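Local coordinates for protein P35 antigen (Borrelia burgdorferi, PDB 4ALY) that serves as an outer surface lipoprotein of the Lyme disease agent and is critical to ensure infection after a tick bite, at residues F257-I260 with H261-I264; T247-K251 with N252-Q256; S90-D93 with S94-E98. All coordinates share one frame; numbering follows the deposited sequence.

All three interactions are local, each made by one continuous run of chain in this largely helical protein. Interactions 2 and 1 follow one another: 247-256 joins helix 241-250 to helix 254-275, and 257-264 carries the latter onward. Their centres lie about 13 Å apart, and they touch where F257 CE2 packs 3.7 Å from N252 O. Both also face helix 163-189, where T169 meets L248, N252 and F257, and R173 meets N252 and I260. Interaction 3, near the end of helix 70-95, lies on the opposite side of the chain's centre, its centre about 27 Å from that of interaction 1 and about 30 Å from that of interaction 2. The bound sulfate belongs to interaction 2 alone.

Interaction 1 (F257-I260 with H261-I264); sequences FANI and HDII
I260 and I264, one helical turn apart, lie side by side and point the same way, and the methyl contact I260 CG2 to I264 CD1 at 3.7 Å is the apolar side-chain contact of this piece of helix 254-275. The branch that reaches forward is CG2 of I260, placed anti to the backbone N because chi1 is -67°; CD1 of I264 comes back to meet it and also lies over the I260 carbonyl, 3.5 Å from I260 O. This is the tight side. The same row of side chains faces helix 163-189, with F257 against E168 and T169, I260 against R173 and I264 against A180.

The backbone beneath is regular. H261 N donates to F257 O at 2.7 Å and I264 N to I260 O at 3.1 Å, both nearly straight, while D262 N reaches A258 O at 2.9 Å with a more bent N-H (150°).

On the solvent side the exposed A258, N259, H261 and D262 meet without side-chain hydrogen bonds between the segments. The D262 carboxylate turns back over the preceding turn, its CG anti to its own carbonyl carbon (chi1 -72°), so that OD1 and OD2 lie 3.4 and 3.3 Å from A258 O. All three oxygens are acceptors, and no hydrogen bond links them. H261 meets the earlier turn through its CB, 3.3 Å from F257 O, while its ring leads outward.

The chemistry is consistent with a partly amphipathic helix, although I263 is exposed too; main-chain bonds supply the polar links between the two turns.

Interaction 2 (T247-K251 with N252-Q256); sequences TLRSK and NSRAQ. With SO4 (sulfate ion), chain C.
L248 O is gripped by two donors from later in the chain: N252 ND2 at 2.9 Å, nearly in its own amide plane, and K251 N, which adds a weak bond. The N252 amide is folded back on the end of helix 241-250, with ND2 3.5 Å from L248 CD1, while its OD1 accepts from R173 of helix 163-189. N252 N also donates to R249 O, from above the carbonyl plane.

The return bond runs from R249 NE to N252 O at 3.0 Å. R249 reaches it through a chain bent at chi2 and chi3 (-25° and 105°), which lays its guanidinium flat on that of R254, centres 4.0 Å apart. A sulfate, probably from the crystallisation liquor, lies at the stack's edge, weakly bonded to R254 NH2 and also held by N245; its approach to R249 NH1 is doubtful.

S253 and Q256 form a capping box: S253 N donates to Q256 OE1 at 2.6 Å, on a lone pair, and Q256 N to S253 OG at 3.2 Å. N252 thus closes helix 241-250 and the box opens helix 254-275; E168, in a long, weak ion pair with R249 NH2, and, in the crystal, the sulfate would probably offset the arginines' like charges.

Interaction 3 (S90-D93 with S94-E98); sequences SEMD and SSRGE
The R96 guanidinium meets the D93 carboxylate through one bond of a salt bridge, NE to OD1 at 3.1 Å with an N-H...O angle of 155°. OD1 lies at the edge of the guanidinium, close to its plane, and is approached on its anti side, somewhat out of the carboxylate plane. The carboxylate and guanidinium planes stand 53° apart, so the two groups do not pair flat. R96 gets there with CG anti to its carbonyl carbon (chi1 -63°) and a chain extended from CG to NE, which runs back across D93 and brings CD to 3.7 Å from OD1.

One shell out, the other carboxylate oxygen, D93 OD2, bonds to T137 OG1 at the end of helix 129-137, so the buried aspartate has partners on both oxygens. F141 packs against D93 and R96, and R133 touches D93.

The backbone that sets the spacing tightens here. S94 N still reaches S90 O, four residues back, at 3.0 Å, but S95 N is closer to M92 O (2.8 Å) than to E91 O, its bond to the latter being weak. R96 N likewise prefers D93 O at 2.9 Å over a weak link to M92 O. G97 then leaves helical geometry with positive phi, and a water donates to G97 O at 3.0 Å and weakly to D93 O. Further along, E98 forms a salt bridge with R132 and a hydrogen bond with Y136 OH.

OD1 thus ties D93 to R96 within one run of chain, while OD2 joins it to helix 129-137, an environment likely to stabilise the carboxylate's negative charge.

Interaction 1 (F257-I260 with H261-I264)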
ATOM      1  N   PHE A 257      -4.723   9.784  -7.979  1.00 29.80           N
ATOM      2  CA  PHE A 257      -4.027   8.534  -8.359  1.00 26.76           C
ATOM      3  C   PHE A 257      -2.742   8.812  -9.121  1.00 31.01           C
ATOM      4  O   PHE A 257      -1.655   8.252  -8.806  1.00 34.75           O
ATOM      5  CB  PHE A 257      -4.918   7.569  -9.195  1.00 22.42           C
ATOM      6  CG  PHE A 257      -5.947   6.806  -8.376  1.00 21.98           C
ATOM      7  CD1 PHE A 257      -5.565   5.764  -7.498  1.00 21.00           C
ATOM      8  CD2 PHE A 257      -7.307   7.116  -8.489  1.00 19.34           C
ATOM      9  CE1 PHE A 257      -6.521   5.053  -6.777  1.00 20.69           C
ATOM     10  CE2 PHE A 257      -8.258   6.442  -7.758  1.00 18.15           C
ATOM     11  CZ  PHE A 257      -7.871   5.403  -6.903  1.00 21.21           C
ATOM     12  N   ALA A 258      -2.868   9.627 -10.165  1.00 29.46           N
ATOM     13  CA  ALA A 258      -1.677  10.012 -10.950  1.00 29.43           C
ATOM     14  C   ALA A 258      -0.622  10.628 -10.061  1.00 27.41           C
ATOM     15  O   ALA A 258       0.519  10.280 -10.184  1.00 27.15           O
ATOM     16  CB  ALA A 258      -2.023  10.911 -12.137  1.00 29.36           C
ATOM     17  N   ASN A 259      -1.004  11.481  -9.121  1.00 28.92           N
ATOM     18  CA  ASN A 259      -0.017  12.027  -8.181  1.00 32.76           C
ATOM     19  C   ASN A 259       0.686  10.945  -7.335  1.00 35.46           C
ATOM     20  O   ASN A 259       1.938  10.842  -7.311  1.00 32.81           O
ATOM     21  CB  ASN A 259      -0.644  13.158  -7.353  1.00 38.08           C
ATOM     22  CG  ASN A 259      -1.177  14.332  -8.250  1.00 47.28           C
ATOM     23  OD1 ASN A 259      -0.814  14.475  -9.461  1.00 45.49           O
ATOM     24  ND2 ASN A 259      -2.049  15.167  -7.665  1.00 38.33           N
ATOM     25  N   ILE A 260      -0.129  10.102  -6.693  1.00 37.34           N
ATOM     26  CA  ILE A 260       0.365   8.955  -5.922  1.00 31.97           C
ATOM     27  C   ILE A 260       1.293   8.098  -6.757  1.00 28.93           C
ATOM     28  O   ILE A 260       2.405   7.812  -6.346  1.00 30.28           O
ATOM     29  CB  ILE A 260      -0.795   8.120  -5.335  1.00 31.46           C
ATOM     30  CG1 ILE A 260      -1.527   8.937  -4.290  1.00 27.73           C
ATOM     31  CG2 ILE A 260      -0.287   6.832  -4.678  1.00 31.73           C
ATOM     32  CD1 ILE A 260      -2.878   8.360  -3.895  1.00 27.29           C
ATOM     33  N   HIS A 261       0.841   7.710  -7.932  1.00 25.58           N
ATOM     34  CA  HIS A 261       1.700   6.991  -8.888  1.00 27.47           C
ATOM     35  C   HIS A 261       3.049   7.664  -9.196  1.00 29.44           C
ATOM     36  O   HIS A 261       4.101   6.980  -9.296  1.00 31.91           O
ATOM     37  CB  HIS A 261       0.933   6.796 -10.201  1.00 27.35           C
ATOM     38  CG  HIS A 261       1.775   6.241 -11.291  1.00 32.57           C
ATOM     39  ND1 HIS A 261       2.176   4.934 -11.310  1.00 34.49           N
ATOM     40  CD2 HIS A 261       2.387   6.862 -12.379  1.00 32.97           C
ATOM     41  CE1 HIS A 261       2.952   4.726 -12.386  1.00 33.28           C
ATOM     42  NE2 HIS A 261       3.092   5.917 -13.033  1.00 33.21           N
ATOM     43  N   ASP A 262       3.023   8.990  -9.405  1.00 26.74           N
ATOM     44  CA  ASP A 262       4.212   9.774  -9.743  1.00 26.86           C
ATOM     45  C   ASP A 262       5.213   9.775  -8.628  1.00 26.47           C
ATOM     46  O   ASP A 262       6.368   9.495  -8.878  1.00 24.42           O
ATOM     47  CB  ASP A 262       3.868  11.232 -10.063  1.00 27.16           C
ATOM     48  CG  ASP A 262       3.164  11.397 -11.416  1.00 29.63           C
ATOM     49  OD1 ASP A 262       3.183  10.470 -12.276  1.00 25.04           O
ATOM     50  OD2 ASP A 262       2.585  12.492 -11.592  1.00 31.36           O
ATOM     51  N   ILE A 263       4.736  10.070  -7.405  1.00 27.88           N
ATOM     52  CA  ILE A 263       5.545  10.145  -6.195  1.00 29.15           C
ATOM     53  C   ILE A 263       6.197   8.814  -5.822  1.00 31.20           C
ATOM     54  O   ILE A 263       7.402   8.780  -5.523  1.00 31.32           O
ATOM     55  CB  ILE A 263       4.730  10.674  -5.019  1.00 33.16           C
ATOM     56  CG1 ILE A 263       3.927  11.877  -5.479  1.00 37.96           C
ATOM     57  CG2 ILE A 263       5.642  11.048  -3.849  1.00 36.67           C
ATOM     58  CD1 ILE A 263       3.285  12.691  -4.366  1.00 46.89           C
ATOM     59  N   ILE A 264       5.431   7.721  -5.891  1.00 28.84           N
ATOM     60  CA  ILE A 264       6.001   6.397  -5.686  1.00 29.61           C
ATOM     61  C   ILE A 264       7.148   6.072  -6.654  1.00 29.99           C
ATOM     62  O   ILE A 264       8.237   5.624  -6.220  1.00 29.53           O
ATOM     63  CB  ILE A 264       4.950   5.283  -5.770  1.00 28.92           C
ATOM     64  CG1 ILE A 264       4.153   5.234  -4.471  1.00 28.75           C
ATOM     65  CG2 ILE A 264       5.651   3.951  -5.989  1.00 27.16           C
ATOM     66  CD1 ILE A 264       2.736   4.730  -4.638  1.00 29.65           C
TER

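Interaction 2 (T247-K251 with N252-Q256)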
ATOM      1  N   THR A 247     -18.842   8.730  -2.484  1.00 22.59           N
ATOM      2  CA  THR A 247     -17.985   8.950  -1.347  1.00 22.92           C
ATOM      3  C   THR A 247     -16.605   8.334  -1.416  1.00 21.91           C
ATOM      4  O   THR A 247     -15.640   8.983  -1.039  1.00 25.85           O
ATOM      5  CB  THR A 247     -18.691   8.891   0.005  1.00 23.35           C
ATOM      6  OG1 THR A 247     -17.893   8.159   0.936  1.00 24.32           O
ATOM      7  CG2 THR A 247     -20.034   8.390  -0.120  1.00 20.27           C
ATOM      8  N   LEU A 248     -16.488   7.153  -1.998  1.00 20.93           N
ATOM      9  CA  LEU A 248     -15.171   6.599  -2.314  1.00 19.53           C
ATOM     10  C   LEU A 248     -14.321   7.523  -3.230  1.00 20.39           C
ATOM     11  O   LEU A 248     -13.123   7.740  -2.966  1.00 21.84           O
ATOM     12  CB  LEU A 248     -15.330   5.190  -2.923  1.00 17.62           C
ATOM     13  CG  LEU A 248     -13.986   4.422  -3.237  1.00 17.80           C
ATOM     14  CD1 LEU A 248     -13.096   4.358  -1.964  1.00 15.93           C
ATOM     15  CD2 LEU A 248     -14.148   3.059  -3.920  1.00 14.40           C
ATOM     16  N   ARG A 249     -14.937   8.023  -4.312  1.00 22.06           N
ATOM     17  CA  ARG A 249     -14.379   8.991  -5.284  1.00 23.51           C
ATOM     18  C   ARG A 249     -13.882  10.266  -4.611  1.00 24.73           C
ATOM     19  O   ARG A 249     -12.842  10.777  -4.948  1.00 27.84           O
ATOM     20  CB  ARG A 249     -15.508   9.416  -6.230  1.00 26.61           C
ATOM     21  CG  ARG A 249     -15.196   9.792  -7.686  1.00 25.28           C
ATOM     22  CD  ARG A 249     -13.806  10.288  -7.947  1.00 24.39           C
ATOM     23  NE  ARG A 249     -12.844   9.369  -8.622  1.00 27.88           N
ATOM     24  CZ  ARG A 249     -13.110   8.437  -9.531  1.00 25.93           C
ATOM     25  NH1 ARG A 249     -14.334   8.208  -9.927  1.00 30.29           N
ATOM     26  NH2 ARG A 249     -12.141   7.732 -10.053  1.00 26.13           N
ATOM     27  N   SER A 250     -14.590  10.781  -3.627  1.00 23.63           N
ATOM     28  CA  SER A 250     -14.143  12.036  -3.047  1.00 25.67           C
ATOM     29  C   SER A 250     -12.719  12.005  -2.451  1.00 27.32           C
ATOM     30  O   SER A 250     -12.018  13.034  -2.411  1.00 27.96           O
ATOM     31  CB  SER A 250     -15.203  12.581  -2.057  1.00 24.90           C
ATOM     32  OG  SER A 250     -15.467  11.657  -1.040  1.00 25.32           O
ATOM     33  N   LYS A 251     -12.284  10.823  -2.007  1.00 30.23           N
ATOM     34  CA  LYS A 251     -10.956  10.643  -1.410  1.00 27.09           C
ATOM     35  C   LYS A 251     -10.003  10.043  -2.418  1.00 26.15           C
ATOM     36  O   LYS A 251      -8.828   9.778  -2.117  1.00 27.93           O
ATOM     37  CB  LYS A 251     -11.049   9.731  -0.182  1.00 30.09           C
ATOM     38  CG  LYS A 251     -12.041  10.231   0.851  1.00 35.77           C
ATOM     39  CD  LYS A 251     -12.916   9.078   1.338  1.00 48.96           C
ATOM     40  CE  LYS A 251     -13.954   9.507   2.383  1.00 51.04           C
ATOM     41  NZ  LYS A 251     -13.472  10.543   3.344  1.00 47.61           N
ATOM     42  N   ASN A 252     -10.488   9.776  -3.616  1.00 21.53           N
ATOM     43  CA  ASN A 252      -9.616   9.140  -4.569  1.00 22.21           C
ATOM     44  C   ASN A 252      -9.901   9.748  -5.946  1.00 23.87           C
ATOM     45  O   ASN A 252     -10.554   9.111  -6.767  1.00 20.56           O
ATOM     46  CB  ASN A 252      -9.845   7.603  -4.576  1.00 19.87           C
ATOM     47  CG  ASN A 252      -9.505   6.930  -3.229  1.00 17.56           C
ATOM     48  OD1 ASN A 252      -8.335   6.690  -2.924  1.00 18.25           O
ATOM     49  ND2 ASN A 252     -10.519   6.611  -2.441  1.00 15.67           N
ATOM     50  N   SER A 253      -9.439  10.987  -6.200  1.00 27.51           N
ATOM     51  CA  SER A 253      -9.762  11.653  -7.495  1.00 29.35           C
ATOM     52  C   SER A 253      -8.810  11.060  -8.475  1.00 28.12           C
ATOM     53  O   SER A 253      -7.886  10.389  -8.055  1.00 31.36           O
ATOM     54  CB  SER A 253      -9.680  13.190  -7.445  1.00 29.30           C
ATOM     55  OG  SER A 253      -8.356  13.632  -7.307  1.00 35.05           O
ATOM     56  N   ARG A 254      -9.068  11.228  -9.766  1.00 30.08           N
ATOM     57  CA  ARG A 254      -8.220  10.683 -10.807  1.00 30.14           C
ATOM     58  C   ARG A 254      -6.836  11.324 -10.765  1.00 32.34           C
ATOM     59  O   ARG A 254      -5.807  10.656 -10.968  1.00 35.85           O
ATOM     60  CB  ARG A 254      -8.869  10.882 -12.192  1.00 32.92           C
ATOM     61  CG  ARG A 254      -9.911   9.815 -12.539  1.00 34.45           C
ATOM     62  CD  ARG A 254     -10.721  10.185 -13.772  1.00 31.94           C
ATOM     63  NE  ARG A 254     -12.082   9.600 -13.855  1.00 31.69           N
ATOM     64  CZ  ARG A 254     -13.172  10.009 -13.170  1.00 30.11           C
ATOM     65  NH1 ARG A 254     -13.108  10.931 -12.206  1.00 29.47           N
ATOM     66  NH2 ARG A 254     -14.348   9.452 -13.423  1.00 26.29           N
ATOM     67  N   ALA A 255      -6.794  12.610 -10.471  1.00 30.82           N
ATOM     68  CA  ALA A 255      -5.497  13.271 -10.368  1.00 35.24           C
ATOM     69  C   ALA A 255      -4.727  12.754  -9.132  1.00 34.31           C
ATOM     70  O   ALA A 255      -3.489  12.611  -9.167  1.00 36.04           O
ATOM     71  CB  ALA A 255      -5.645  14.791 -10.343  1.00 29.87           C
ATOM     72  N   GLN A 256      -5.449  12.499  -8.047  1.00 31.61           N
ATOM     73  CA  GLN A 256      -4.831  11.971  -6.824  1.00 31.56           C
ATOM     74  C   GLN A 256      -4.184  10.594  -7.057  1.00 30.52           C
ATOM     75  O   GLN A 256      -3.170  10.297  -6.462  1.00 27.95           O
ATOM     76  CB  GLN A 256      -5.857  11.874  -5.707  1.00 34.37           C
ATOM     77  CG  GLN A 256      -6.239  13.165  -5.021  1.00 31.02           C
ATOM     78  CD  GLN A 256      -7.336  12.928  -3.985  1.00 35.73           C
ATOM     79  OE1 GLN A 256      -8.372  12.281  -4.274  1.00 32.66           O
ATOM     80  NE2 GLN A 256      -7.135  13.467  -2.769  1.00 33.96           N
TER
HETATM   81  S   SO4 C1303     -16.838   7.832 -11.230  1.00 25.68           S
HETATM   82  O1  SO4 C1303     -15.725   6.892 -11.409  1.00 28.20           O
HETATM   83  O2  SO4 C1303     -16.665   8.720 -12.365  1.00 25.41           O
HETATM   84  O3  SO4 C1303     -16.817   8.638  -9.985  1.00 24.10           O
HETATM   85  O4  SO4 C1303     -18.086   7.000 -11.258  1.00 28.04           O

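Interaction 3 (S90-D93 with S94-E98)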
ATOM      1  N   SER A  90       6.912  -7.473   7.260  1.00 24.52           N
ATOM      2  CA  SER A  90       6.431  -8.220   6.091  1.00 24.24           C
ATOM      3  C   SER A  90       6.547  -9.737   6.192  1.00 24.13           C
ATOM      4  O   SER A  90       5.700 -10.436   5.611  1.00 23.36           O
ATOM      5  CB  SER A  90       7.043  -7.730   4.793  1.00 25.06           C
ATOM      6  OG  SER A  90       8.179  -8.488   4.508  1.00 26.85           O
ATOM      7  N   GLU A  91       7.525 -10.256   6.940  1.00 24.02           N
ATOM      8  CA  GLU A  91       7.665 -11.718   7.064  1.00 25.69           C
ATOM      9  C   GLU A  91       6.707 -12.275   8.123  1.00 24.66           C
ATOM     10  O   GLU A  91       6.145 -13.349   7.949  1.00 22.84           O
ATOM     11  CB  GLU A  91       9.112 -12.136   7.374  1.00 28.69           C
ATOM     12  CG  GLU A  91      10.075 -12.126   6.183  1.00 30.98           C
ATOM     13  CD  GLU A  91      11.525 -11.788   6.562  1.00 33.49           C
ATOM     14  OE1 GLU A  91      11.876 -11.592   7.757  1.00 31.71           O
ATOM     15  OE2 GLU A  91      12.338 -11.716   5.632  1.00 36.28           O
ATOM     16  N   MET A  92       6.516 -11.520   9.197  1.00 22.41           N
ATOM     17  CA  MET A  92       5.573 -11.866  10.249  1.00 23.62           C
ATOM     18  C   MET A  92       4.160 -11.917   9.587  1.00 21.13           C
ATOM     19  O   MET A  92       3.468 -12.955   9.664  1.00 20.68           O
ATOM     20  CB  MET A  92       5.638 -10.792  11.366  1.00 27.12           C
ATOM     21  CG  MET A  92       5.402 -11.196  12.820  1.00 37.79           C
ATOM     22  SD  MET A  92       5.946  -9.828  13.939  1.00 51.86           S
ATOM     23  CE  MET A  92       7.741  -9.917  13.832  1.00 47.80           C
ATOM     24  N   ASP A  93       3.758 -10.815   8.930  1.00 17.23           N
ATOM     25  CA  ASP A  93       2.508 -10.730   8.225  1.00 17.64           C
ATOM     26  C   ASP A  93       2.334 -11.866   7.230  1.00 17.13           C
ATOM     27  O   ASP A  93       1.282 -12.483   7.118  1.00 15.94           O
ATOM     28  CB  ASP A  93       2.372  -9.404   7.513  1.00 17.60           C
ATOM     29  CG  ASP A  93       2.053  -8.304   8.466  1.00 18.91           C
ATOM     30  OD1 ASP A  93       1.829  -8.659   9.652  1.00 17.69           O
ATOM     31  OD2 ASP A  93       2.012  -7.114   8.041  1.00 19.35           O
ATOM     32  N   SER A  94       3.404 -12.159   6.543  1.00 17.18           N
ATOM     33  CA  SER A  94       3.363 -13.190   5.572  1.00 19.43           C
ATOM     34  C   SER A  94       3.090 -14.538   6.208  1.00 22.89           C
ATOM     35  O   SER A  94       2.562 -15.448   5.551  1.00 28.44           O
ATOM     36  CB  SER A  94       4.689 -13.218   4.867  1.00 18.68           C
ATOM     37  OG  SER A  94       4.764 -14.372   4.166  1.00 16.85           O
ATOM     38  N   SER A  95       3.424 -14.717   7.472  1.00 21.44           N
ATOM     39  CA  SER A  95       3.138 -16.018   8.010  1.00 21.04           C
ATOM     40  C   SER A  95       1.736 -16.083   8.654  1.00 19.61           C
ATOM     41  O   SER A  95       1.288 -17.150   9.052  1.00 19.71           O
ATOM     42  CB  SER A  95       4.258 -16.453   8.946  1.00 24.82           C
ATOM     43  OG  SER A  95       4.036 -15.809  10.171  1.00 35.41           O
ATOM     44  N   ARG A  96       1.011 -14.956   8.678  1.00 17.51           N
ATOM     45  CA  ARG A  96      -0.388 -14.929   9.101  1.00 15.69           C
ATOM     46  C   ARG A  96      -1.379 -15.648   8.211  1.00 14.43           C
ATOM     47  O   ARG A  96      -2.417 -16.109   8.710  1.00 14.04           O
ATOM     48  CB  ARG A  96      -0.848 -13.499   9.402  1.00 18.24           C
ATOM     49  CG  ARG A  96      -0.080 -12.845  10.561  1.00 20.40           C
ATOM     50  CD  ARG A  96      -0.430 -11.370  10.662  1.00 22.81           C
ATOM     51  NE  ARG A  96       0.417 -10.604  11.590  1.00 25.72           N
ATOM     52  CZ  ARG A  96       0.386 -10.671  12.931  1.00 26.47           C
ATOM     53  NH1 ARG A  96      -0.437 -11.487  13.583  1.00 28.47           N
ATOM     54  NH2 ARG A  96       1.193  -9.914  13.636  1.00 26.04           N
ATOM     55  N   GLY A  97      -1.022 -15.853   6.931  1.00 15.02           N
ATOM     56  CA  GLY A  97      -1.906 -16.470   5.922  1.00 13.29           C
ATOM     57  C   GLY A  97      -3.157 -15.636   5.806  1.00 13.17           C
ATOM     58  O   GLY A  97      -3.129 -14.449   6.048  1.00 12.73           O
ATOM     59  N   GLU A  98      -4.292 -16.281   5.616  1.00 13.63           N
ATOM     60  CA  GLU A  98      -5.541 -15.560   5.406  1.00 14.25           C
ATOM     61  C   GLU A  98      -6.508 -16.692   5.335  1.00 13.84           C
ATOM     62  O   GLU A  98      -6.094 -17.817   5.048  1.00 14.39           O
ATOM     63  CB  GLU A  98      -5.502 -14.774   4.039  1.00 15.40           C
ATOM     64  CG  GLU A  98      -5.494 -15.640   2.762  1.00 17.42           C
ATOM     65  CD  GLU A  98      -5.006 -14.905   1.493  1.00 19.25           C
ATOM     66  OE1 GLU A  98      -5.505 -13.795   1.112  1.00 19.47           O
ATOM     67  OE2 GLU A  98      -4.106 -15.465   0.850  1.00 19.39           O
TER
HETATM   68  O   HOH W   1      -0.725 -13.534   4.577  1.00 20.48           O